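LP15968p (Drosophila melanogaster, PDB 3MN8) releases C-terminal arginine or lysine residues from peptides and proteins as a zinc-dependent carboxypeptidase of the M14 family. Local coordinates at residues G288-N293 and C299-I304; F210-N215 and R333-G338; Y225-S230 and F292-S297. All coordinates share one frame; numbering follows the deposited sequence.

How the contacts relate
Contacts 1 and 2 are buried deep in the catalytic domain and meet on neighbouring strands of its central sheet, 300-305 and 212-217, where the hydroxyl of Ser213 in contact 2 probably hydrogen-bonds the carboxylate of Glu301 in contact 1. Contact 3, partly buried and nearer the surface, shares helix 289-296 with contact 1, and the two touch where Asp291 holds the backbone of Asp228. The chemistry changes with place: contact 1 gathers buried polar groups between helix and strand, contact 2 is almost purely apolar, and contact 3 pairs two tyrosines beside the loop that carries Asp228 to the inhibitor.

Contact 1: residues G288-N293 and C299-I304; sequences GMQDFN and CFELTI
Glu301 reaches from the strand across the first turn of the helix, its carboxylate lying between Met289 and Asn293. With CG anti to the backbone N (chi1 177°) and the chain extended beyond it, Glu301 OE2 arrives 3.4 Å from Met289 CG, the two side chains crossing at about a right angle. Glu301 OE1 comes to 3.1 Å from Asn293 ND2, but the angle is too poor for a hydrogen bond: the amide is turned 44° from the carboxylate and gives its N-H instead to the helix backbone, Asn293 ND2 to Met289 O 2.9 Å. Outside the two segments, Ser213 OG hydrogen-bonds Glu301 OE1 and Lys95 NZ hydrogen-bonds Asn293 OD1. Helix 289-296 here packs antiparallel onto strand 300-305 of the central sheet of the M14 catalytic domain; the chain turns back between them within a few residues. Gln290 stretches out from the helix across to the strand, its CG 3.2 Å from Glu301 O, until OE1 accepts a hydrogen bond from Thr303 OG1, whose modelled length is doubtfully short. At the other end of that amide, Gln290 NE2 donates to Asp291 OD1 at 2.8 Å, which fixes its rotation. Thr303 itself touches the bound inhibitor and lies against the zinc ligand His217.

Contact 2: residues F210-N215 and R333-G338; sequences FVLSAN and RQAHIG
Leu212 and Ala335 carry the apolar part of this contact. Leu212 leaves the strand with its side chain swung to the far side from the backbone N (chi1 167°), and its second torsion of 53° sends CD2 straight outward, anti to CA, so that this methyl leads the approach. Leu212 CD2 rests 3.7 Å from Ala335 CB, while Leu212 CB lies alongside the same methyl, Ala335 CB, at 3.9 Å; Ala335 is thus met by both the base and one branch of the leucine. The other branch, CD1, turns back toward the carbonyl oxygen of Phe300 on the next strand. Val211 adds a looser touch from one residue earlier, its CG1 standing 4.5 Å from Ala335 CB.

A second kind of contact is of methyl against backbone. Leu212 CD2 also lies over the peptide link between Gln334 and Ala335, on the nitrogen side, 3.3 Å from Ala335 N, and near Gln334 CB. Ile337 N donates a hydrogen bond to Gln334 O, 3.3 Å away, where the chain comes off helix 317-333. This is the exit from the last helix of the alpha/beta catalytic domain: the chain continues into strand 339-344, the first strand of the C-terminal, all-beta transthyretin-like domain, and the contact sets that exit against the Val211-Leu212 part of the chain leading into strand 212-217.

Polar bonds do not cross between the segments, and the polar groups nearby look elsewhere. The side chain of Gln334, bent at its second torsion, leads away from the strand and is bonded through OE1 to Gln250. His336 points to the far side, where NE2 pairs with Thr135. Val94 on strand 93-97 and Leu251 on helix 245-257 continue the apolar surroundings of Ala335 and Leu212.

Contact 3: residues Y225-S230 and F292-S297; sequences YPYDNS and FNYAFS. With GEM ((2-guanidinoethylmercapto)succinic acid), chain G.
A cis peptide bond joins Pro226 to Tyr227, the residue that meets Tyr294 of the helix. At this kink the Tyr227 ring faces helix 289-296, while the chain behind it carries on toward the inhibitor. The rings of Tyr227 and Tyr294 meet obliquely, with centroids 5.9 Å apart and planes at 61°. Tyr227 comes with its hydroxyl end: Tyr227 OH lies in the plane of the Tyr294 ring, at its edge, 3.5 Å from Tyr294 CE2, and Tyr227 CE1 approaches Tyr294 CD2 to 3.8 Å. The ring of Tyr294 is turned to lie beside its own carbonyl carbon (chi1 -175°), which brings one flank of it against the incoming tyrosine, and its own hydroxyl goes past the contact to Asp244.

The loop is held a second time by Asp291, whose OD2 accepts from the backbone N of Asp228. Asp228 OD1 comes within 2.9 Å of N4 in the guanidinium group of the inhibitor; the inhibitor is hydrogen-bonded to the carbonyl oxygens of Tyr283 and Gly279. An acidic side chain at the guanidinium is consistent with the S1' specificity pocket of M14 carboxypeptidases that remove C-terminal arginine and lysine, and a cis Pro-Tyr bond occurs at the corresponding place in pancreatic carboxypeptidase A.

Contact 1: residues G288-N293 and C299-I304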
loop_
_atom_site.group_PDB
_atom_site.type_symbol
_atom_site.label_atom_id
_atom_site.label_comp_id
_atom_site.label_asym_id
_atom_site.label_seq_id
_atom_site.Cartn_x
_atom_site.Cartn_y
_atom_site.Cartn_z
ATOM N N GLY A 288 4.145 -13.082 4.765
ATOM C CA GLY A 288 3.736 -11.703 4.947
ATOM C C GLY A 288 2.880 -11.158 3.812
ATOM O O GLY A 288 2.903 -11.648 2.687
ATOM N N MET A 289 2.128 -10.109 4.106
ATOM C CA MET A 289 1.280 -9.484 3.100
ATOM C C MET A 289 2.109 -8.736 2.049
ATOM O O MET A 289 1.771 -8.737 0.868
ATOM C CB MET A 289 0.296 -8.532 3.783
ATOM C CG MET A 289 -0.695 -7.857 2.860
ATOM S SD MET A 289 -2.004 -7.072 3.831
ATOM C CE MET A 289 -1.093 -5.850 4.790
ATOM N N GLN A 290 3.194 -8.104 2.491
ATOM C CA GLN A 290 4.043 -7.300 1.611
ATOM C C GLN A 290 4.453 -8.107 0.402
ATOM O O GLN A 290 4.106 -7.793 -0.727
ATOM C CB GLN A 290 5.304 -6.836 2.347
ATOM C CG GLN A 290 6.219 -5.961 1.511
ATOM C CD GLN A 290 7.603 -5.784 2.132
ATOM O OE1 GLN A 290 7.849 -4.824 2.868
ATOM N NE2 GLN A 290 8.517 -6.711 1.832
ATOM N N ASP A 291 5.209 -9.166 0.643
ATOM C CA ASP A 291 5.728 -9.946 -0.467
ATOM C C ASP A 291 4.594 -10.602 -1.241
ATOM O O ASP A 291 4.756 -10.938 -2.418
ATOM C CB ASP A 291 6.767 -10.976 0.008
ATOM C CG ASP A 291 8.097 -10.330 0.411
ATOM O OD1 ASP A 291 8.182 -9.079 0.427
ATOM O OD2 ASP A 291 9.061 -11.071 0.704
ATOM N N PHE A 292 3.446 -10.776 -0.583
ATOM C CA PHE A 292 2.319 -11.405 -1.254
ATOM C C PHE A 292 1.771 -10.497 -2.358
ATOM O O PHE A 292 1.489 -10.953 -3.472
ATOM C CB PHE A 292 1.217 -11.803 -0.282
ATOM C CG PHE A 292 -0.052 -12.195 -0.961
ATOM C CD1 PHE A 292 -0.273 -13.513 -1.314
ATOM C CD2 PHE A 292 -1.021 -11.244 -1.272
ATOM C CE1 PHE A 292 -1.443 -13.893 -1.966
ATOM C CE2 PHE A 292 -2.192 -11.613 -1.911
ATOM C CZ PHE A 292 -2.404 -12.938 -2.263
ATOM N N ASN A 293 1.651 -9.213 -2.056
ATOM C CA ASN A 293 1.308 -8.230 -3.077
ATOM C C ASN A 293 2.178 -8.336 -4.337
ATOM O O ASN A 293 1.672 -8.421 -5.463
ATOM C CB ASN A 293 1.388 -6.815 -2.496
ATOM C CG ASN A 293 0.124 -6.422 -1.730
ATOM O OD1 ASN A 293 -0.770 -5.756 -2.271
ATOM N ND2 ASN A 293 0.048 -6.832 -0.463
ATOM N N CYS A 299 0.965 -5.324 -7.561
ATOM C CA CYS A 299 1.113 -4.299 -6.536
ATOM C C CYS A 299 2.494 -4.276 -5.885
ATOM O O CYS A 299 3.082 -5.325 -5.621
ATOM C CB CYS A 299 0.030 -4.426 -5.461
ATOM S SG CYS A 299 -0.177 -2.942 -4.422
ATOM N N PHE A 300 2.990 -3.062 -5.631
ATOM C CA PHE A 300 4.255 -2.832 -4.946
ATOM C C PHE A 300 3.999 -2.316 -3.524
ATOM O O PHE A 300 3.833 -1.117 -3.322
ATOM C CB PHE A 300 5.087 -1.790 -5.704
ATOM C CG PHE A 300 5.627 -2.259 -7.035
ATOM C CD1 PHE A 300 6.789 -1.697 -7.550
ATOM C CD2 PHE A 300 4.985 -3.251 -7.768
ATOM C CE1 PHE A 300 7.301 -2.114 -8.779
ATOM C CE2 PHE A 300 5.485 -3.670 -9.003
ATOM C CZ PHE A 300 6.639 -3.099 -9.510
ATOM N N GLU A 301 3.966 -3.213 -2.541
ATOM C CA GLU A 301 3.701 -2.820 -1.157
ATOM C C GLU A 301 4.975 -2.617 -0.342
ATOM O O GLU A 301 5.886 -3.448 -0.362
ATOM C CB GLU A 301 2.793 -3.851 -0.481
ATOM C CG GLU A 301 2.509 -3.586 0.988
ATOM C CD GLU A 301 1.329 -4.399 1.511
ATOM O OE1 GLU A 301 0.184 -4.169 1.046
ATOM O OE2 GLU A 301 1.535 -5.270 2.388
ATOM N N LEU A 302 5.031 -1.507 0.385
ATOM C CA LEU A 302 6.063 -1.303 1.401
ATOM C C LEU A 302 5.528 -1.676 2.763
ATOM O O LEU A 302 4.323 -1.623 3.001
ATOM C CB LEU A 302 6.495 0.165 1.465
ATOM C CG LEU A 302 7.242 0.750 0.274
ATOM C CD1 LEU A 302 7.721 2.147 0.635
ATOM C CD2 LEU A 302 8.407 -0.145 -0.115
ATOM N N THR A 303 6.436 -2.038 3.665
ATOM C CA THR A 303 6.107 -2.195 5.078
ATOM C C THR A 303 6.661 -0.976 5.806
ATOM O O THR A 303 7.855 -0.694 5.733
ATOM C CB THR A 303 6.742 -3.472 5.697
ATOM O OG1 THR A 303 6.499 -4.607 4.857
ATOM C CG2 THR A 303 6.174 -3.749 7.087
ATOM N N ILE A 304 5.805 -0.241 6.504
ATOM C CA ILE A 304 6.284 0.950 7.193
ATOM C C ILE A 304 6.062 0.947 8.707
ATOM O O ILE A 304 4.930 0.806 9.199
ATOM C CB ILE A 304 5.722 2.226 6.578
ATOM C CG1 ILE A 304 6.209 2.354 5.142
ATOM C CG2 ILE A 304 6.171 3.433 7.390
ATOM C CD1 ILE A 304 5.414 3.327 4.333
#

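Contact 2: residues F210-N215 and R333-G338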
loop_
_atom_site.group_PDB
_atom_site.type_symbol
_atom_site.label_atom_id
_atom_site.label_comp_id
_atom_site.label_asym_id
_atom_site.label_seq_id
_atom_site.Cartn_x
_atom_site.Cartn_y
_atom_site.Cartn_z
ATOM N N PHE A 210 -4.283 -3.131 -8.188
ATOM C CA PHE A 210 -3.568 -2.182 -7.350
ATOM C C PHE A 210 -2.158 -1.934 -7.849
ATOM O O PHE A 210 -1.450 -2.855 -8.237
ATOM C CB PHE A 210 -3.561 -2.643 -5.901
ATOM C CG PHE A 210 -4.892 -2.521 -5.249
ATOM C CD1 PHE A 210 -5.668 -3.642 -5.002
ATOM C CD2 PHE A 210 -5.397 -1.278 -4.927
ATOM C CE1 PHE A 210 -6.906 -3.532 -4.412
ATOM C CE2 PHE A 210 -6.636 -1.163 -4.337
ATOM C CZ PHE A 210 -7.393 -2.291 -4.081
ATOM N N VAL A 211 -1.765 -0.671 -7.839
ATOM C CA VAL A 211 -0.502 -0.255 -8.426
ATOM C C VAL A 211 0.573 -0.110 -7.359
ATOM O O VAL A 211 1.707 -0.536 -7.545
ATOM C CB VAL A 211 -0.644 1.090 -9.184
ATOM C CG1 VAL A 211 0.724 1.650 -9.541
ATOM C CG2 VAL A 211 -1.529 0.930 -10.438
ATOM N N LEU A 212 0.196 0.488 -6.239
ATOM C CA LEU A 212 1.117 0.776 -5.146
ATOM C C LEU A 212 0.379 0.573 -3.824
ATOM O O LEU A 212 -0.842 0.677 -3.777
ATOM C CB LEU A 212 1.619 2.223 -5.267
ATOM C CG LEU A 212 2.361 2.915 -4.114
ATOM C CD1 LEU A 212 3.530 2.082 -3.647
ATOM C CD2 LEU A 212 2.837 4.304 -4.551
ATOM N N SER A 213 1.117 0.303 -2.751
ATOM C CA SER A 213 0.507 0.015 -1.455
ATOM C C SER A 213 1.500 0.118 -0.302
ATOM O O SER A 213 2.708 0.006 -0.481
ATOM C CB SER A 213 -0.094 -1.395 -1.469
ATOM O OG SER A 213 -0.538 -1.762 -0.178
ATOM N N ALA A 214 0.983 0.316 0.897
ATOM C CA ALA A 214 1.833 0.326 2.072
ATOM C C ALA A 214 1.049 -0.231 3.235
ATOM O O ALA A 214 -0.155 -0.000 3.318
ATOM C CB ALA A 214 2.294 1.733 2.373
ATOM N N ASN A 215 1.707 -0.993 4.111
ATOM C CA ASN A 215 1.078 -1.351 5.380
ATOM C C ASN A 215 1.933 -0.987 6.614
ATOM O O ASN A 215 3.172 -1.061 6.595
ATOM C CB ASN A 215 0.486 -2.782 5.394
ATOM C CG ASN A 215 1.522 -3.855 5.584
ATOM O OD1 ASN A 215 1.543 -4.516 6.621
ATOM N ND2 ASN A 215 2.380 -4.055 4.583
ATOM N N ARG A 333 1.949 9.853 -4.292
ATOM C CA ARG A 333 2.274 10.428 -5.608
ATOM C C ARG A 333 3.302 9.612 -6.388
ATOM O O ARG A 333 3.499 9.829 -7.584
ATOM C CB ARG A 333 2.710 11.888 -5.483
ATOM C CG ARG A 333 1.739 12.709 -4.649
ATOM C CD ARG A 333 1.785 14.200 -4.947
ATOM N NE ARG A 333 1.037 14.538 -6.145
ATOM C CZ ARG A 333 -0.006 15.365 -6.233
ATOM N NH1 ARG A 333 -0.550 15.546 -7.422
ATOM N NH2 ARG A 333 -0.504 16.012 -5.182
ATOM N N GLN A 334 3.938 8.660 -5.713
ATOM C CA GLN A 334 4.850 7.728 -6.368
ATOM C C GLN A 334 4.086 6.704 -7.223
ATOM O O GLN A 334 4.661 6.046 -8.091
ATOM C CB GLN A 334 5.720 7.021 -5.330
ATOM C CG GLN A 334 6.842 7.875 -4.740
ATOM C CD GLN A 334 7.955 8.139 -5.748
ATOM O OE1 GLN A 334 8.667 7.224 -6.164
ATOM N NE2 GLN A 334 8.104 9.391 -6.144
ATOM N N ALA A 335 2.785 6.574 -6.999
ATOM C CA ALA A 335 1.980 5.733 -7.864
ATOM C C ALA A 335 1.841 6.372 -9.244
ATOM O O ALA A 335 1.089 5.894 -10.095
ATOM C CB ALA A 335 0.613 5.483 -7.252
ATOM N N HIS A 336 2.563 7.456 -9.479
ATOM C CA HIS A 336 2.434 8.124 -10.763
ATOM C C HIS A 336 3.689 8.101 -11.592
ATOM O O HIS A 336 3.676 8.528 -12.747
ATOM C CB HIS A 336 1.934 9.538 -10.571
ATOM C CG HIS A 336 0.564 9.593 -9.978
ATOM N ND1 HIS A 336 -0.569 9.283 -10.700
ATOM C CD2 HIS A 336 0.146 9.894 -8.725
ATOM C CE1 HIS A 336 -1.630 9.413 -9.921
ATOM N NE2 HIS A 336 -1.224 9.781 -8.720
ATOM N N ILE A 337 4.760 7.571 -11.008
ATOM C CA ILE A 337 6.014 7.450 -11.733
ATOM C C ILE A 337 5.931 6.399 -12.814
ATOM O O ILE A 337 4.992 5.593 -12.863
ATOM C CB ILE A 337 7.197 7.125 -10.806
ATOM C CG1 ILE A 337 7.022 5.739 -10.185
ATOM C CG2 ILE A 337 7.359 8.214 -9.739
ATOM C CD1 ILE A 337 8.082 5.413 -9.159
ATOM N N GLY A 338 6.930 6.422 -13.685
ATOM C CA GLY A 338 7.026 5.449 -14.752
ATOM C C GLY A 338 6.066 5.725 -15.888
ATOM O O GLY A 338 5.952 6.860 -16.359
#

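Contact 3: residues Y225-S230 and F292-S297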
loop_
_atom_site.group_PDB
_atom_site.type_symbol
_atom_site.label_atom_id
_atom_site.label_comp_id
_atom_site.label_asym_id
_atom_site.label_seq_id
_atom_site.Cartn_x
_atom_site.Cartn_y
_atom_site.Cartn_z
ATOM N N TYR A 225 11.055 -2.895 2.633
ATOM C CA TYR A 225 10.559 -3.313 1.325
ATOM C C TYR A 225 10.972 -4.745 1.069
ATOM O O TYR A 225 11.863 -5.259 1.752
ATOM C CB TYR A 225 11.147 -2.411 0.234
ATOM C CG TYR A 225 12.655 -2.265 0.306
ATOM C CD1 TYR A 225 13.246 -1.346 1.164
ATOM C CD2 TYR A 225 13.480 -3.039 -0.482
ATOM C CE1 TYR A 225 14.622 -1.204 1.232
ATOM C CE2 TYR A 225 14.858 -2.906 -0.423
ATOM C CZ TYR A 225 15.424 -1.985 0.434
ATOM O OH TYR A 225 16.796 -1.849 0.498
ATOM N N PRO A 226 10.338 -5.392 0.081
ATOM C CA PRO A 226 10.599 -6.782 -0.333
ATOM C C PRO A 226 12.060 -7.066 -0.747
ATOM O O PRO A 226 12.808 -6.150 -1.127
ATOM C CB PRO A 226 9.666 -6.969 -1.541
ATOM C CG PRO A 226 8.577 -5.963 -1.343
ATOM C CD PRO A 226 9.222 -4.784 -0.663
ATOM N N TYR A 227 12.474 -8.328 -0.661
ATOM C CA TYR A 227 11.670 -9.395 -0.098
ATOM C C TYR A 227 11.937 -9.500 1.402
ATOM O O TYR A 227 12.957 -8.999 1.902
ATOM C CB TYR A 227 12.037 -10.732 -0.748
ATOM C CG TYR A 227 11.636 -10.902 -2.192
ATOM C CD1 TYR A 227 10.294 -10.960 -2.563
ATOM C CD2 TYR A 227 12.604 -11.057 -3.179
ATOM C CE1 TYR A 227 9.927 -11.147 -3.877
ATOM C CE2 TYR A 227 12.247 -11.236 -4.495
ATOM C CZ TYR A 227 10.906 -11.278 -4.837
ATOM O OH TYR A 227 10.543 -11.453 -6.147
ATOM N N ASP A 228 11.025 -10.174 2.105
ATOM C CA ASP A 228 11.116 -10.380 3.553
ATOM C C ASP A 228 11.775 -11.720 3.860
ATOM O O ASP A 228 12.115 -12.010 5.007
ATOM C CB ASP A 228 9.720 -10.337 4.194
ATOM C CG ASP A 228 9.218 -8.905 4.443
ATOM O OD1 ASP A 228 10.037 -7.962 4.371
ATOM O OD2 ASP A 228 8.006 -8.723 4.726
ATOM N N ASN A 229 11.942 -12.543 2.831
ATOM C CA ASN A 229 12.555 -13.858 3.013
ATOM C C ASN A 229 13.309 -14.348 1.771
ATOM O O ASN A 229 13.310 -13.678 0.730
ATOM C CB ASN A 229 11.512 -14.890 3.471
ATOM C CG ASN A 229 10.577 -15.326 2.352
ATOM O OD1 ASN A 229 10.635 -14.824 1.217
ATOM N ND2 ASN A 229 9.699 -16.273 2.671
ATOM N N SER A 230 13.950 -15.511 1.885
ATOM C CA SER A 230 14.694 -16.072 0.761
ATOM C C SER A 230 14.718 -17.589 0.803
ATOM O O SER A 230 14.321 -18.190 1.800
ATOM C CB SER A 230 16.122 -15.525 0.752
ATOM O OG SER A 230 16.839 -15.971 1.881
ATOM N N PHE A 292 3.446 -10.776 -0.583
ATOM C CA PHE A 292 2.319 -11.405 -1.254
ATOM C C PHE A 292 1.771 -10.497 -2.358
ATOM O O PHE A 292 1.489 -10.953 -3.472
ATOM C CB PHE A 292 1.217 -11.803 -0.282
ATOM C CG PHE A 292 -0.052 -12.195 -0.961
ATOM C CD1 PHE A 292 -0.273 -13.513 -1.314
ATOM C CD2 PHE A 292 -1.021 -11.244 -1.272
ATOM C CE1 PHE A 292 -1.443 -13.893 -1.966
ATOM C CE2 PHE A 292 -2.192 -11.613 -1.911
ATOM C CZ PHE A 292 -2.404 -12.938 -2.263
ATOM N N ASN A 293 1.651 -9.213 -2.056
ATOM C CA ASN A 293 1.308 -8.230 -3.077
ATOM C C ASN A 293 2.178 -8.336 -4.337
ATOM O O ASN A 293 1.672 -8.421 -5.463
ATOM C CB ASN A 293 1.388 -6.815 -2.496
ATOM C CG ASN A 293 0.124 -6.422 -1.730
ATOM O OD1 ASN A 293 -0.770 -5.756 -2.271
ATOM N ND2 ASN A 293 0.048 -6.832 -0.463
ATOM N N TYR A 294 3.489 -8.348 -4.139
ATOM C CA TYR A 294 4.419 -8.271 -5.257
ATOM C C TYR A 294 4.392 -9.538 -6.097
ATOM O O TYR A 294 4.355 -9.484 -7.328
ATOM C CB TYR A 294 5.839 -7.991 -4.747
ATOM C CG TYR A 294 6.868 -7.777 -5.838
ATOM C CD1 TYR A 294 6.757 -6.706 -6.734
ATOM C CD2 TYR A 294 7.964 -8.637 -5.966
ATOM C CE1 TYR A 294 7.706 -6.506 -7.733
ATOM C CE2 TYR A 294 8.919 -8.447 -6.956
ATOM C CZ TYR A 294 8.788 -7.381 -7.841
ATOM O OH TYR A 294 9.742 -7.192 -8.824
ATOM N N ALA A 295 4.393 -10.675 -5.410
ATOM C CA ALA A 295 4.548 -11.982 -6.045
ATOM C C ALA A 295 3.265 -12.530 -6.662
ATOM O O ALA A 295 3.330 -13.398 -7.524
ATOM C CB ALA A 295 5.117 -12.981 -5.049
ATOM N N PHE A 296 2.105 -12.041 -6.228
ATOM C CA PHE A 296 0.844 -12.602 -6.704
ATOM C C PHE A 296 -0.038 -11.535 -7.323
ATOM O O PHE A 296 -1.230 -11.762 -7.569
ATOM C CB PHE A 296 0.099 -13.291 -5.561
ATOM C CG PHE A 296 0.847 -14.467 -4.959
ATOM C CD1 PHE A 296 1.805 -14.277 -3.968
ATOM C CD2 PHE A 296 0.583 -15.767 -5.382
ATOM C CE1 PHE A 296 2.482 -15.360 -3.415
ATOM C CE2 PHE A 296 1.266 -16.856 -4.828
ATOM C CZ PHE A 296 2.213 -16.649 -3.848
ATOM N N SER A 297 0.547 -10.364 -7.557
ATOM C CA SER A 297 -0.167 -9.288 -8.232
ATOM C C SER A 297 0.844 -8.304 -8.773
ATOM O O SER A 297 2.050 -8.540 -8.700
ATOM C CB SER A 297 -1.139 -8.577 -7.281
ATOM O OG SER A 297 -0.493 -7.574 -6.499
HETATM C C8 GEM G . 7.695 -7.352 11.148
HETATM S S7 GEM G . 7.141 -6.826 9.551
HETATM C C6 GEM G . 8.428 -5.690 9.119
HETATM C C5 GEM G . 9.831 -6.287 9.208
HETATM N N3 GEM G . 9.961 -7.262 8.137
HETATM C C1 GEM G . 10.954 -8.128 7.962
HETATM N N4 GEM G . 10.939 -8.965 6.932
HETATM N N2 GEM G . 11.967 -8.164 8.822
HETATM C C9 GEM G . 6.835 -8.518 11.558
HETATM O O14 GEM G . 5.876 -8.832 10.818
HETATM O O15 GEM G . 7.109 -9.135 12.609
HETATM C C10 GEM G . 7.680 -6.228 12.198
HETATM C C11 GEM G . 6.315 -5.706 12.629
HETATM O O12 GEM G . 6.148 -4.461 12.632
HETATM O O13 GEM G . 5.423 -6.511 12.999
#